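Local coordinates for magnesium transporter MgtE (Enterococcus faecalis, PDB 2OUX), which probably transports magnesium ions across the cell membrane as a homodimer, this chain being its cytosolic part with the N domain and a pair of CBS domains, at residues Leu14-Leu19 and Gln44-Lys49; Asp65-Ile70 and Asp79-Met84; Asn25-Leu30 and Gln52-Tyr57; Ile212-Gly217 and Glu221-Thr226. All blocks are in the same frame, centred on the assembly; numbering follows the deposited sequence.

Contact 1 of 4, residues Leu14-Leu19 and Gln44-Lys49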
loop_
_atom_site.group_PDB
_atom_site.type_symbol
_atom_site.label_atom_id
_atom_site.label_comp_id
_atom_site.label_asym_id
_atom_site.label_seq_id
_atom_site.Cartn_x
_atom_site.Cartn_y
_atom_site.Cartn_z
ATOM N N LEU A 14 26.570 18.109 0.130
ATOM C CA LEU A 14 26.107 19.470 -0.112
ATOM C C LEU A 14 25.290 19.903 1.097
ATOM O O LEU A 14 25.435 21.017 1.599
ATOM C CB LEU A 14 25.225 19.527 -1.365
ATOM C CG LEU A 14 25.853 19.723 -2.752
ATOM C CD1 LEU A 14 26.906 18.655 -3.056
ATOM C CD2 LEU A 14 24.737 19.685 -3.776
ATOM N N LEU A 15 24.426 19.002 1.557
ATOM C CA LEU A 15 23.570 19.256 2.710
ATOM C C LEU A 15 24.392 19.613 3.946
ATOM O O LEU A 15 24.079 20.575 4.642
ATOM C CB LEU A 15 22.722 18.025 3.016
ATOM C CG LEU A 15 21.199 18.135 3.011
ATOM C CD1 LEU A 15 20.629 16.824 3.542
ATOM C CD2 LEU A 15 20.733 19.293 3.875
ATOM N N LEU A 16 25.430 18.827 4.220
ATOM C CA LEU A 16 26.299 19.070 5.378
ATOM C C LEU A 16 26.934 20.457 5.321
ATOM O O LEU A 16 27.127 21.108 6.345
ATOM C CB LEU A 16 27.413 18.016 5.454
ATOM C CG LEU A 16 27.305 16.966 6.572
ATOM C CD1 LEU A 16 28.413 15.922 6.429
ATOM C CD2 LEU A 16 27.389 17.647 7.923
ATOM N N GLU A 17 27.266 20.898 4.114
ATOM C CA GLU A 17 27.881 22.202 3.946
ATOM C C GLU A 17 26.907 23.344 4.207
ATOM O O GLU A 17 27.257 24.307 4.887
ATOM C CB GLU A 17 28.490 22.320 2.546
ATOM C CG GLU A 17 29.861 21.661 2.436
ATOM C CD GLU A 17 30.904 22.326 3.338
ATOM O OE1 GLU A 17 31.211 23.519 3.119
ATOM O OE2 GLU A 17 31.415 21.659 4.265
ATOM N N THR A 18 25.689 23.246 3.683
ATOM C CA THR A 18 24.719 24.309 3.910
ATOM C C THR A 18 24.451 24.362 5.405
ATOM O O THR A 18 24.154 25.418 5.961
ATOM C CB THR A 18 23.379 24.051 3.189
ATOM O OG1 THR A 18 22.638 23.054 3.901
ATOM C CG2 THR A 18 23.618 23.580 1.762
ATOM N N LEU A 19 24.567 23.207 6.051
ATOM C CA LEU A 19 24.340 23.102 7.482
ATOM C C LEU A 19 25.422 23.854 8.243
ATOM O O LEU A 19 25.126 24.708 9.081
ATOM C CB LEU A 19 24.329 21.631 7.901
ATOM C CG LEU A 19 23.964 21.319 9.352
ATOM C CD1 LEU A 19 22.656 22.015 9.719
ATOM C CD2 LEU A 19 23.841 19.809 9.529
ATOM N N GLN A 44 21.131 10.664 11.060
ATOM C CA GLN A 44 21.831 9.686 11.884
ATOM C C GLN A 44 23.330 9.636 11.595
ATOM O O GLN A 44 24.052 8.839 12.186
ATOM C CB GLN A 44 21.206 8.299 11.692
ATOM C CG GLN A 44 19.825 8.171 12.318
ATOM C CD GLN A 44 19.152 6.843 12.010
ATOM O OE1 GLN A 44 19.615 5.779 12.428
ATOM N NE2 GLN A 44 18.051 6.902 11.271
ATOM N N SER A 45 23.793 10.484 10.683
ATOM C CA SER A 45 25.211 10.521 10.347
ATOM C C SER A 45 25.860 11.713 11.047
ATOM O O SER A 45 27.057 11.709 11.326
ATOM C CB SER A 45 25.405 10.665 8.836
ATOM O OG SER A 45 25.074 11.975 8.402
ATOM N N LEU A 46 25.049 12.725 11.338
ATOM C CA LEU A 46 25.526 13.943 11.979
ATOM C C LEU A 46 26.065 13.754 13.391
ATOM O O LEU A 46 25.579 12.906 14.147
ATOM C CB LEU A 46 24.403 14.985 12.031
ATOM C CG LEU A 46 23.603 15.236 10.752
ATOM C CD1 LEU A 46 22.669 16.415 10.964
ATOM C CD2 LEU A 46 24.554 15.499 9.597
ATOM N N ASP A 47 27.072 14.559 13.736
ATOM C CA ASP A 47 27.656 14.533 15.068
ATOM C C ASP A 47 26.683 15.316 15.940
ATOM O O ASP A 47 25.732 15.903 15.429
ATOM C CB ASP A 47 29.052 15.181 15.063
ATOM C CG ASP A 47 29.057 16.606 14.499
ATOM O OD1 ASP A 47 30.032 16.962 13.793
ATOM O OD2 ASP A 47 28.105 17.377 14.769
ATOM N N GLU A 48 26.904 15.333 17.247
ATOM C CA GLU A 48 25.995 16.043 18.133
ATOM C C GLU A 48 25.862 17.528 17.811
ATOM O O GLU A 48 24.800 18.123 18.009
ATOM C CB GLU A 48 26.437 15.872 19.583
ATOM C CG GLU A 48 25.770 16.847 20.531
ATOM C CD GLU A 48 26.171 16.626 21.973
ATOM O OE1 GLU A 48 27.388 16.473 22.235
ATOM O OE2 GLU A 48 25.271 16.614 22.844
ATOM N N LYS A 49 26.937 18.122 17.310
ATOM C CA LYS A 49 26.931 19.543 16.984
ATOM C C LYS A 49 25.963 19.858 15.847
ATOM O O LYS A 49 25.102 20.732 15.967
ATOM C CB LYS A 49 28.348 19.995 16.608
ATOM C CG LYS A 49 29.393 19.624 17.649
ATOM C CD LYS A 49 30.813 19.932 17.183
ATOM C CE LYS A 49 31.115 21.425 17.184
ATOM N NZ LYS A 49 32.547 21.698 16.842
#
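L46 holds CG anti to its carbonyl carbon (chi1 -47°), while L19 holds CG anti to its backbone N (chi1 -174°). These two torsions aim the leucines at each other. The contact belongs to the all-helical N-terminal part of MgtE, where helix 8-20 packs on the turn that leads into helix 48-57. L19 and L46 meet tip to tip, with CD2 of L19 3.9 Å from CD1 of L46. L16 comes in another way. Its first bond does not aim at L46, but the end of the side chain comes nearer. The two chains then slide past each other in opposite directions, and CD2 of L16 lies 3.9 Å from CD2 of L46. L46 therefore spends one methyl on each of two leucines spaced three residues apart on the same helix. No hydrogen bond joins the segments, so the contact is apolar. L46 also rests on L54, and F27 and H53 pack on L19. D47, the next residue after L46, is the N-cap of helix 48-57; its OD2 accepts a hydrogen bond from the backbone N of D50. On the facing helix, OG1 of T18 gives a 3.0 Å hydrogen bond to O of L15. It comes from the same face of the carbonyl plane as N of L19, which bonds to that O at 3.0 Å.

Contact 2 of 4, residues Asp65-Ile70 and Asp79-Met84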
loop_
_atom_site.group_PDB
_atom_site.type_symbol
_atom_site.label_atom_id
_atom_site.label_comp_id
_atom_site.label_asym_id
_atom_site.label_seq_id
_atom_site.Cartn_x
_atom_site.Cartn_y
_atom_site.Cartn_z
ATOM N N ASP A 65 8.058 14.121 11.140
ATOM C CA ASP A 65 7.877 13.369 9.903
ATOM C C ASP A 65 9.053 12.421 9.710
ATOM O O ASP A 65 8.908 11.317 9.180
ATOM C CB ASP A 65 7.813 14.307 8.693
ATOM C CG ASP A 65 6.573 15.154 8.677
ATOM O OD1 ASP A 65 5.492 14.626 8.999
ATOM O OD2 ASP A 65 6.678 16.348 8.324
HETATM N N MSE A 66 10.225 12.874 10.130
HETATM C CA MSE A 66 11.416 12.068 9.983
HETATM C C MSE A 66 11.492 10.992 11.060
HETATM O O MSE A 66 11.756 9.828 10.751
HETATM C CB MSE A 66 12.670 12.945 10.036
HETATM C CG MSE A 66 13.959 12.136 10.006
HETATM SE SE MSE A 66 15.525 13.169 10.442
HETATM C CE MSE A 66 15.121 13.527 12.291
ATOM N N PHE A 67 11.264 11.368 12.318
ATOM C CA PHE A 67 11.327 10.387 13.394
ATOM C C PHE A 67 10.371 9.225 13.183
ATOM O O PHE A 67 10.712 8.087 13.493
ATOM C CB PHE A 67 11.091 11.043 14.754
ATOM C CG PHE A 67 12.363 11.390 15.468
ATOM C CD1 PHE A 67 13.111 12.498 15.084
ATOM C CD2 PHE A 67 12.862 10.563 16.468
ATOM C CE1 PHE A 67 14.339 12.774 15.681
ATOM C CE2 PHE A 67 14.087 10.831 17.067
ATOM C CZ PHE A 67 14.828 11.940 16.673
ATOM N N ASP A 68 9.189 9.504 12.636
ATOM C CA ASP A 68 8.221 8.448 12.358
ATOM C C ASP A 68 8.914 7.226 11.763
ATOM O O ASP A 68 8.495 6.103 11.996
ATOM C CB ASP A 68 7.160 8.904 11.341
ATOM C CG ASP A 68 6.113 9.802 11.942
ATOM O OD1 ASP A 68 5.675 9.526 13.076
ATOM O OD2 ASP A 68 5.715 10.774 11.264
ATOM N N VAL A 69 9.972 7.426 10.988
ATOM C CA VAL A 69 10.609 6.271 10.377
ATOM C C VAL A 69 11.949 5.824 10.933
ATOM O O VAL A 69 12.464 4.781 10.534
ATOM C CB VAL A 69 10.738 6.459 8.861
ATOM C CG1 VAL A 69 9.350 6.628 8.260
ATOM C CG2 VAL A 69 11.619 7.667 8.549
ATOM N N ILE A 70 12.524 6.605 11.841
ATOM C CA ILE A 70 13.787 6.219 12.453
ATOM C C ILE A 70 13.443 5.033 13.371
ATOM O O ILE A 70 12.450 5.072 14.103
ATOM C CB ILE A 70 14.391 7.381 13.320
ATOM C CG1 ILE A 70 14.699 8.599 12.442
ATOM C CG2 ILE A 70 15.639 6.893 14.038
ATOM C CD1 ILE A 70 15.559 8.262 11.229
ATOM N N ASP A 79 19.031 9.821 24.278
ATOM C CA ASP A 79 19.816 11.042 24.157
ATOM C C ASP A 79 19.470 11.918 22.950
ATOM O O ASP A 79 19.747 13.119 22.986
ATOM C CB ASP A 79 21.329 10.767 24.195
ATOM C CG ASP A 79 21.696 9.395 23.695
ATOM O OD1 ASP A 79 21.191 8.994 22.631
ATOM O OD2 ASP A 79 22.512 8.725 24.367
ATOM N N TYR A 80 18.889 11.358 21.883
ATOM C CA TYR A 80 18.498 12.223 20.763
ATOM C C TYR A 80 17.496 13.172 21.396
ATOM O O TYR A 80 17.577 14.389 21.245
ATOM C CB TYR A 80 17.768 11.472 19.645
ATOM C CG TYR A 80 18.642 10.763 18.637
ATOM C CD1 TYR A 80 19.837 11.327 18.189
ATOM C CD2 TYR A 80 18.250 9.534 18.099
ATOM C CE1 TYR A 80 20.618 10.686 17.226
ATOM C CE2 TYR A 80 19.022 8.887 17.135
ATOM C CZ TYR A 80 20.202 9.465 16.707
ATOM O OH TYR A 80 20.959 8.826 15.754
ATOM N N LEU A 81 16.550 12.589 22.125
ATOM C CA LEU A 81 15.519 13.364 22.790
ATOM C C LEU A 81 16.074 14.213 23.933
ATOM O O LEU A 81 15.635 15.344 24.139
ATOM C CB LEU A 81 14.426 12.436 23.324
ATOM C CG LEU A 81 13.719 11.499 22.338
ATOM C CD1 LEU A 81 12.292 11.278 22.835
ATOM C CD2 LEU A 81 13.687 12.098 20.936
ATOM N N ALA A 82 17.034 13.664 24.672
ATOM C CA ALA A 82 17.637 14.374 25.794
ATOM C C ALA A 82 18.293 15.678 25.351
ATOM O O ALA A 82 18.068 16.724 25.959
ATOM C CB ALA A 82 18.657 13.488 26.480
ATOM N N GLU A 83 19.095 15.614 24.288
ATOM C CA GLU A 83 19.781 16.797 23.779
ATOM C C GLU A 83 18.804 17.870 23.302
ATOM O O GLU A 83 19.174 19.031 23.140
ATOM C CB GLU A 83 20.747 16.413 22.648
ATOM C CG GLU A 83 20.101 15.760 21.439
ATOM C CD GLU A 83 21.123 15.190 20.464
ATOM O OE1 GLU A 83 22.072 14.516 20.919
ATOM O OE2 GLU A 83 20.976 15.397 19.241
HETATM N N MSE A 84 17.553 17.488 23.086
HETATM C CA MSE A 84 16.542 18.442 22.640
HETATM C C MSE A 84 15.956 19.168 23.837
HETATM O O MSE A 84 15.936 18.630 24.942
HETATM C CB MSE A 84 15.401 17.726 21.915
HETATM C CG MSE A 84 15.648 17.388 20.458
HETATM SE SE MSE A 84 14.347 16.092 19.816
HETATM C CE MSE A 84 12.780 17.155 19.797
#
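F67, Y80 and L81 make this contact, and F67 contributes the largest share of buried surface. Its phenyl ring bridges segments 65-70 and 79-84, on helix 60-67 and short helix 79-83; the segments' nearest CA atoms, of F67 and Y80, are 10.4 Å apart. The far end of the ring does the touching. CB of Y80 sits at the ring edge, near its plane, 4.2 Å from CZ of F67. CD2 of L81 comes 4.1 Å from CE2 of F67, and the two side chains run past each other in opposite directions. L81 has CG anti to its carbonyl carbon (chi1 -56°), which brings its end nearer the phenyl ring. All three residues are buried, and no hydrogen bond crosses between the segments. The chain turns right after the aromatic residue: a type I beta turn runs from F67 to I70, closed by a 2.9 Å bond from N of I70 to O of F67. The side chain of F67 lies about 8 Å from that of E72, a magnesium ligand. M92 of helix 86-93 packs on both F67 and L81, Y116 of helix 110-118 touches L81, and Y43 of helix 36-43 meets the ring of Y80.

Contact 3 of 4, residues Asn25-Leu30 and Gln52-Tyr57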
loop_
_atom_site.group_PDB
_atom_site.type_symbol
_atom_site.label_atom_id
_atom_site.label_comp_id
_atom_site.label_asym_id
_atom_site.label_seq_id
_atom_site.Cartn_x
_atom_site.Cartn_y
_atom_site.Cartn_z
ATOM N N ASN A 25 17.810 28.531 4.796
ATOM C CA ASN A 25 16.920 28.314 3.658
ATOM C C ASN A 25 17.434 27.311 2.620
ATOM O O ASN A 25 16.656 26.511 2.086
ATOM C CB ASN A 25 16.599 29.661 3.009
ATOM C CG ASN A 25 16.003 30.657 4.005
ATOM O OD1 ASN A 25 14.866 30.502 4.464
ATOM N ND2 ASN A 25 16.784 31.678 4.358
ATOM N N GLU A 26 18.734 27.347 2.330
ATOM C CA GLU A 26 19.310 26.409 1.368
ATOM C C GLU A 26 19.182 25.006 1.961
ATOM O O GLU A 26 18.834 24.050 1.269
ATOM C CB GLU A 26 20.786 26.721 1.129
ATOM C CG GLU A 26 21.173 26.925 -0.335
ATOM C CD GLU A 26 20.890 25.718 -1.227
ATOM O OE1 GLU A 26 21.810 25.304 -1.968
ATOM O OE2 GLU A 26 19.750 25.194 -1.208
ATOM N N PHE A 27 19.468 24.905 3.256
ATOM C CA PHE A 27 19.385 23.649 3.980
ATOM C C PHE A 27 17.976 23.078 3.888
ATOM O O PHE A 27 17.781 21.954 3.436
ATOM C CB PHE A 27 19.731 23.862 5.450
ATOM C CG PHE A 27 19.504 22.652 6.293
ATOM C CD1 PHE A 27 20.417 21.601 6.281
ATOM C CD2 PHE A 27 18.348 22.528 7.053
ATOM C CE1 PHE A 27 20.180 20.449 7.011
ATOM C CE2 PHE A 27 18.102 21.376 7.787
ATOM C CZ PHE A 27 19.019 20.335 7.766
ATOM N N ARG A 28 17.001 23.867 4.328
ATOM C CA ARG A 28 15.608 23.459 4.307
ATOM C C ARG A 28 15.163 22.938 2.954
ATOM O O ARG A 28 14.552 21.869 2.876
ATOM C CB ARG A 28 14.706 24.620 4.716
ATOM C CG ARG A 28 14.839 25.020 6.164
ATOM C CD ARG A 28 13.802 26.055 6.520
ATOM N NE ARG A 28 12.995 25.617 7.646
ATOM C CZ ARG A 28 11.799 25.040 7.549
ATOM N NH1 ARG A 28 11.236 24.823 6.373
ATOM N NH2 ARG A 28 11.169 24.680 8.652
ATOM N N GLU A 29 15.460 23.696 1.897
ATOM C CA GLU A 29 15.087 23.306 0.532
ATOM C C GLU A 29 15.605 21.919 0.183
ATOM O O GLU A 29 14.869 21.089 -0.348
ATOM C CB GLU A 29 15.656 24.281 -0.507
ATOM C CG GLU A 29 14.961 25.624 -0.638
ATOM C CD GLU A 29 15.648 26.514 -1.672
ATOM O OE1 GLU A 29 15.645 26.154 -2.871
ATOM O OE2 GLU A 29 16.202 27.565 -1.282
ATOM N N LEU A 30 16.887 21.689 0.459
ATOM C CA LEU A 30 17.524 20.411 0.164
ATOM C C LEU A 30 16.982 19.288 1.048
ATOM O O LEU A 30 16.468 18.292 0.548
ATOM C CB LEU A 30 19.042 20.530 0.347
ATOM C CG LEU A 30 19.784 21.454 -0.627
ATOM C CD1 LEU A 30 21.239 21.586 -0.204
ATOM C CD2 LEU A 30 19.683 20.899 -2.039
ATOM N N GLN A 52 22.190 19.639 16.566
ATOM C CA GLN A 52 21.685 20.833 17.228
ATOM C C GLN A 52 21.243 21.900 16.227
ATOM O O GLN A 52 20.152 22.465 16.355
ATOM C CB GLN A 52 22.756 21.401 18.164
ATOM C CG GLN A 52 22.955 20.591 19.438
ATOM C CD GLN A 52 21.666 20.439 20.240
ATOM O OE1 GLN A 52 20.826 21.340 20.262
ATOM N NE2 GLN A 52 21.518 19.306 20.917
ATOM N N HIS A 53 22.091 22.178 15.239
ATOM C CA HIS A 53 21.764 23.167 14.214
ATOM C C HIS A 53 20.487 22.730 13.537
ATOM O O HIS A 53 19.583 23.532 13.298
ATOM C CB HIS A 53 22.856 23.243 13.143
ATOM C CG HIS A 53 24.126 23.858 13.617
ATOM N ND1 HIS A 53 24.208 25.153 14.072
ATOM C CD2 HIS A 53 25.390 23.356 13.695
ATOM C CE1 HIS A 53 25.456 25.429 14.410
ATOM N NE2 HIS A 53 26.188 24.348 14.187
ATOM N N LEU A 54 20.430 21.438 13.230
ATOM C CA LEU A 54 19.283 20.869 12.551
ATOM C C LEU A 54 17.983 21.118 13.303
ATOM O O LEU A 54 16.952 21.376 12.683
ATOM C CB LEU A 54 19.512 19.379 12.314
ATOM C CG LEU A 54 18.460 18.656 11.483
ATOM C CD1 LEU A 54 19.058 17.411 10.893
ATOM C CD2 LEU A 54 17.268 18.329 12.356
ATOM N N TYR A 55 18.035 21.059 14.631
ATOM C CA TYR A 55 16.851 21.305 15.453
ATOM C C TYR A 55 16.411 22.759 15.313
ATOM O O TYR A 55 15.238 23.083 15.493
ATOM C CB TYR A 55 17.148 21.002 16.929
ATOM C CG TYR A 55 17.553 19.566 17.203
ATOM C CD1 TYR A 55 18.540 19.264 18.145
ATOM C CD2 TYR A 55 16.954 18.506 16.516
ATOM C CE1 TYR A 55 18.924 17.944 18.391
ATOM C CE2 TYR A 55 17.331 17.181 16.757
ATOM C CZ TYR A 55 18.313 16.907 17.691
ATOM O OH TYR A 55 18.690 15.600 17.907
ATOM N N ASN A 56 17.357 23.636 14.986
ATOM C CA ASN A 56 17.048 25.054 14.830
ATOM C C ASN A 56 16.416 25.400 13.476
ATOM O O ASN A 56 15.765 26.435 13.341
ATOM C CB ASN A 56 18.314 25.903 15.022
ATOM C CG ASN A 56 18.949 25.713 16.394
ATOM O OD1 ASN A 56 18.255 25.658 17.413
ATOM N ND2 ASN A 56 20.276 25.631 16.426
ATOM N N TYR A 57 16.596 24.544 12.475
ATOM C CA TYR A 57 16.043 24.823 11.153
ATOM C C TYR A 57 14.777 24.048 10.817
ATOM O O TYR A 57 14.158 24.285 9.779
ATOM C CB TYR A 57 17.092 24.552 10.075
ATOM C CG TYR A 57 18.365 25.352 10.229
ATOM C CD1 TYR A 57 18.327 26.714 10.516
ATOM C CD2 TYR A 57 19.609 24.746 10.083
ATOM C CE1 TYR A 57 19.496 27.456 10.644
ATOM C CE2 TYR A 57 20.785 25.476 10.209
ATOM C CZ TYR A 57 20.719 26.830 10.492
ATOM O OH TYR A 57 21.877 27.556 10.611
#
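Two helices of the all-helical N-terminal part of MgtE meet here nearly at right angles. The axes of segments 25-30 and 52-57, on helix 24-31 and helix 48-57, cross at 85° and come within 10.8 Å. F27, Y57, L54 and R28 fill the gap. F27 has CG anti to its backbone N (chi1 173°), and its ring reaches toward the other helix. CD2 of F27 lies 3.8 Å from CB of Y57 and 4.0 Å from CD2 of Y57, so it meets both the start of the side chain and the ring. The two rings are tilted against each other, with centroids 5.7 Å apart. At the far end of the phenyl, CZ of F27 comes 4.1 Å from CG of L54, and these side chains cross at about a right angle. F27 and Y57 are both buried. R28 handles the polar side. Its chain bends at chi3 and puts NE 2.8 Å from the backbone O of Y57. That hydrogen bond is weak, since the N-H to O angle is only 125°. The stronger partner of the guanidinium is E62, whose OE1 forms a salt bridge with NH2 of R28. The arginine thus links helix 24-31 both to helix 48-57 and to helix 60-67. Farther round, L15 and F42 also pack on F27, and L63 on L54. Two short helices crossed steeply round a buried aromatic pair fit the MgtE N domain, an all-helical domain of the FliG clan to which segment 52-57 belongs.

Contact 4 of 4, residues Ile212-Gly217 and Glu221-Thr226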
loop_
_atom_site.group_PDB
_atom_site.type_symbol
_atom_site.label_atom_id
_atom_site.label_comp_id
_atom_site.label_asym_id
_atom_site.label_seq_id
_atom_site.Cartn_x
_atom_site.Cartn_y
_atom_site.Cartn_z
ATOM N N ILE A 212 -13.602 -5.745 5.780
ATOM C CA ILE A 212 -12.773 -6.659 6.553
ATOM C C ILE A 212 -12.042 -5.858 7.629
ATOM O O ILE A 212 -11.485 -4.794 7.351
ATOM C CB ILE A 212 -11.710 -7.351 5.652
ATOM C CG1 ILE A 212 -12.398 -8.172 4.553
ATOM C CG2 ILE A 212 -10.805 -8.238 6.484
ATOM C CD1 ILE A 212 -12.933 -7.316 3.404
ATOM N N SER A 213 -12.050 -6.373 8.854
ATOM C CA SER A 213 -11.381 -5.711 9.961
ATOM C C SER A 213 -10.866 -6.755 10.936
ATOM O O SER A 213 -11.185 -7.938 10.811
ATOM C CB SER A 213 -12.340 -4.761 10.689
ATOM O OG SER A 213 -13.406 -5.469 11.298
ATOM N N VAL A 214 -10.066 -6.302 11.897
ATOM C CA VAL A 214 -9.491 -7.166 12.919
ATOM C C VAL A 214 -9.847 -6.581 14.279
ATOM O O VAL A 214 -10.212 -5.403 14.377
ATOM C CB VAL A 214 -7.952 -7.242 12.781
ATOM C CG1 VAL A 214 -7.584 -7.807 11.421
ATOM C CG2 VAL A 214 -7.336 -5.850 12.955
ATOM N N HIS A 215 -9.741 -7.402 15.323
ATOM C CA HIS A 215 -10.055 -6.974 16.684
ATOM C C HIS A 215 -8.788 -6.430 17.335
ATOM O O HIS A 215 -7.703 -6.958 17.123
ATOM C CB HIS A 215 -10.598 -8.156 17.504
ATOM C CG HIS A 215 -10.957 -7.800 18.916
ATOM N ND1 HIS A 215 -12.046 -7.019 19.236
ATOM C CD2 HIS A 215 -10.361 -8.111 20.096
ATOM C CE1 HIS A 215 -12.110 -6.862 20.548
ATOM N NE2 HIS A 215 -11.096 -7.515 21.090
ATOM N N VAL A 216 -8.927 -5.383 18.137
ATOM C CA VAL A 216 -7.768 -4.765 18.774
ATOM C C VAL A 216 -6.857 -5.724 19.566
ATOM O O VAL A 216 -5.659 -5.470 19.727
ATOM C CB VAL A 216 -8.219 -3.588 19.675
ATOM C CG1 VAL A 216 -9.128 -4.087 20.789
ATOM C CG2 VAL A 216 -7.011 -2.866 20.219
ATOM N N GLY A 217 -7.413 -6.839 20.029
ATOM C CA GLY A 217 -6.618 -7.787 20.788
ATOM C C GLY A 217 -6.026 -8.930 19.982
ATOM O O GLY A 217 -5.329 -9.777 20.542
ATOM N N GLU A 221 0.572 -11.581 14.195
ATOM C CA GLU A 221 0.754 -12.559 13.128
ATOM C C GLU A 221 -0.546 -12.796 12.359
ATOM O O GLU A 221 -0.530 -12.985 11.140
ATOM C CB GLU A 221 1.297 -13.889 13.680
ATOM C CG GLU A 221 2.833 -13.921 13.798
ATOM C CD GLU A 221 3.418 -15.329 13.992
ATOM O OE1 GLU A 221 3.175 -15.944 15.058
ATOM O OE2 GLU A 221 4.125 -15.815 13.078
ATOM N N ASP A 222 -1.672 -12.784 13.067
ATOM C CA ASP A 222 -2.959 -12.993 12.414
ATOM C C ASP A 222 -3.278 -11.774 11.563
ATOM O O ASP A 222 -3.800 -11.895 10.453
ATOM C CB ASP A 222 -4.075 -13.224 13.442
ATOM C CG ASP A 222 -3.885 -14.509 14.231
ATOM O OD1 ASP A 222 -3.431 -15.514 13.636
ATOM O OD2 ASP A 222 -4.198 -14.519 15.440
ATOM N N VAL A 223 -2.950 -10.600 12.092
ATOM C CA VAL A 223 -3.184 -9.362 11.375
ATOM C C VAL A 223 -2.371 -9.393 10.095
ATOM O O VAL A 223 -2.882 -9.107 9.018
ATOM C CB VAL A 223 -2.778 -8.157 12.230
ATOM C CG1 VAL A 223 -2.819 -6.871 11.405
ATOM C CG2 VAL A 223 -3.727 -8.053 13.411
ATOM N N ALA A 224 -1.103 -9.762 10.218
ATOM C CA ALA A 224 -0.214 -9.847 9.070
ATOM C C ALA A 224 -0.784 -10.807 8.028
ATOM O O ALA A 224 -0.694 -10.550 6.826
ATOM C CB ALA A 224 1.151 -10.323 9.521
ATOM N N GLN A 225 -1.374 -11.911 8.488
ATOM C CA GLN A 225 -1.927 -12.902 7.568
ATOM C C GLN A 225 -3.091 -12.317 6.770
ATOM O O GLN A 225 -3.252 -12.609 5.583
ATOM C CB GLN A 225 -2.391 -14.152 8.332
ATOM C CG GLN A 225 -2.801 -15.318 7.427
ATOM C CD GLN A 225 -1.681 -15.740 6.493
ATOM O OE1 GLN A 225 -0.524 -15.824 6.900
ATOM N NE2 GLN A 225 -2.021 -16.018 5.242
ATOM N N THR A 226 -3.901 -11.492 7.428
ATOM C CA THR A 226 -5.032 -10.858 6.773
ATOM C C THR A 226 -4.518 -9.925 5.679
ATOM O O THR A 226 -5.061 -9.876 4.576
ATOM C CB THR A 226 -5.887 -10.050 7.797
ATOM O OG1 THR A 226 -6.539 -10.956 8.695
ATOM C CG2 THR A 226 -6.953 -9.203 7.088
#
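V214, which packs on V223 and T226, is followed by H215, whose imidazole is the flat group here. CG1 of V216 lies over one face of that ring, 4.0 Å above its plane and toward the rim. The ring also stacks with that of Y240. It takes little part in the contact, which is made by branched side chains. The CB of V214 points at helix 220-230, and its two methyls part there. CG2 of V214 is 4.3 Å from CG2 of V223, and CG1 of V214 is 4.3 Å from OG1 of T226. Two residues earlier in the chain, CG2 of I212 touches CG2 of T226 at 4.0 Å, and the two side chains slide past each other. The rest of I212 leads away from the helix. In T226, chi1 of -68° sets OG1 beside the backbone N and CG2 anti to it. The methyl can then meet I212 while the hydroxyl turns back to its own helix. There OG1 gives a weak 3.4 Å hydrogen bond to O of D222. No hydrogen bond crosses between the segments. V214 makes backbone hydrogen bonds with P236 and T238 of strand 234-238. On the helix, V223 also packs on V248 of strand 244-249. The side chain of I212 lies about 7 Å from a bound magnesium ion. Strand 214-215, helix 220-230 and the parallel strand 234-238 form a beta-alpha-beta crossover, a recurring unit of CBS domains, here in CBS 2.

From the N terminus, contact 1 opens on helix 8-20 and contact 3 on helix 24-31. Contact 1 closes at 44-49 and contact 3 at 52-57, so the two loops cross. Both use helix 48-57, and T18 and L15 pack on F27 between them. Contact 2 follows in series and closes a short loop between helix 60-67 and helix 79-83. It touches both earlier contacts: OE2 of E83 bonds to OH of Y55, and CG of Q44 packs against OH of Y80. Together they link helices 8-20, 24-31, 48-57, 60-67 and 79-83. Contact 4 comes last, within CBS 2, on the opposite side of the chain's centre. Its centre lies about 29 Å from contact 2's.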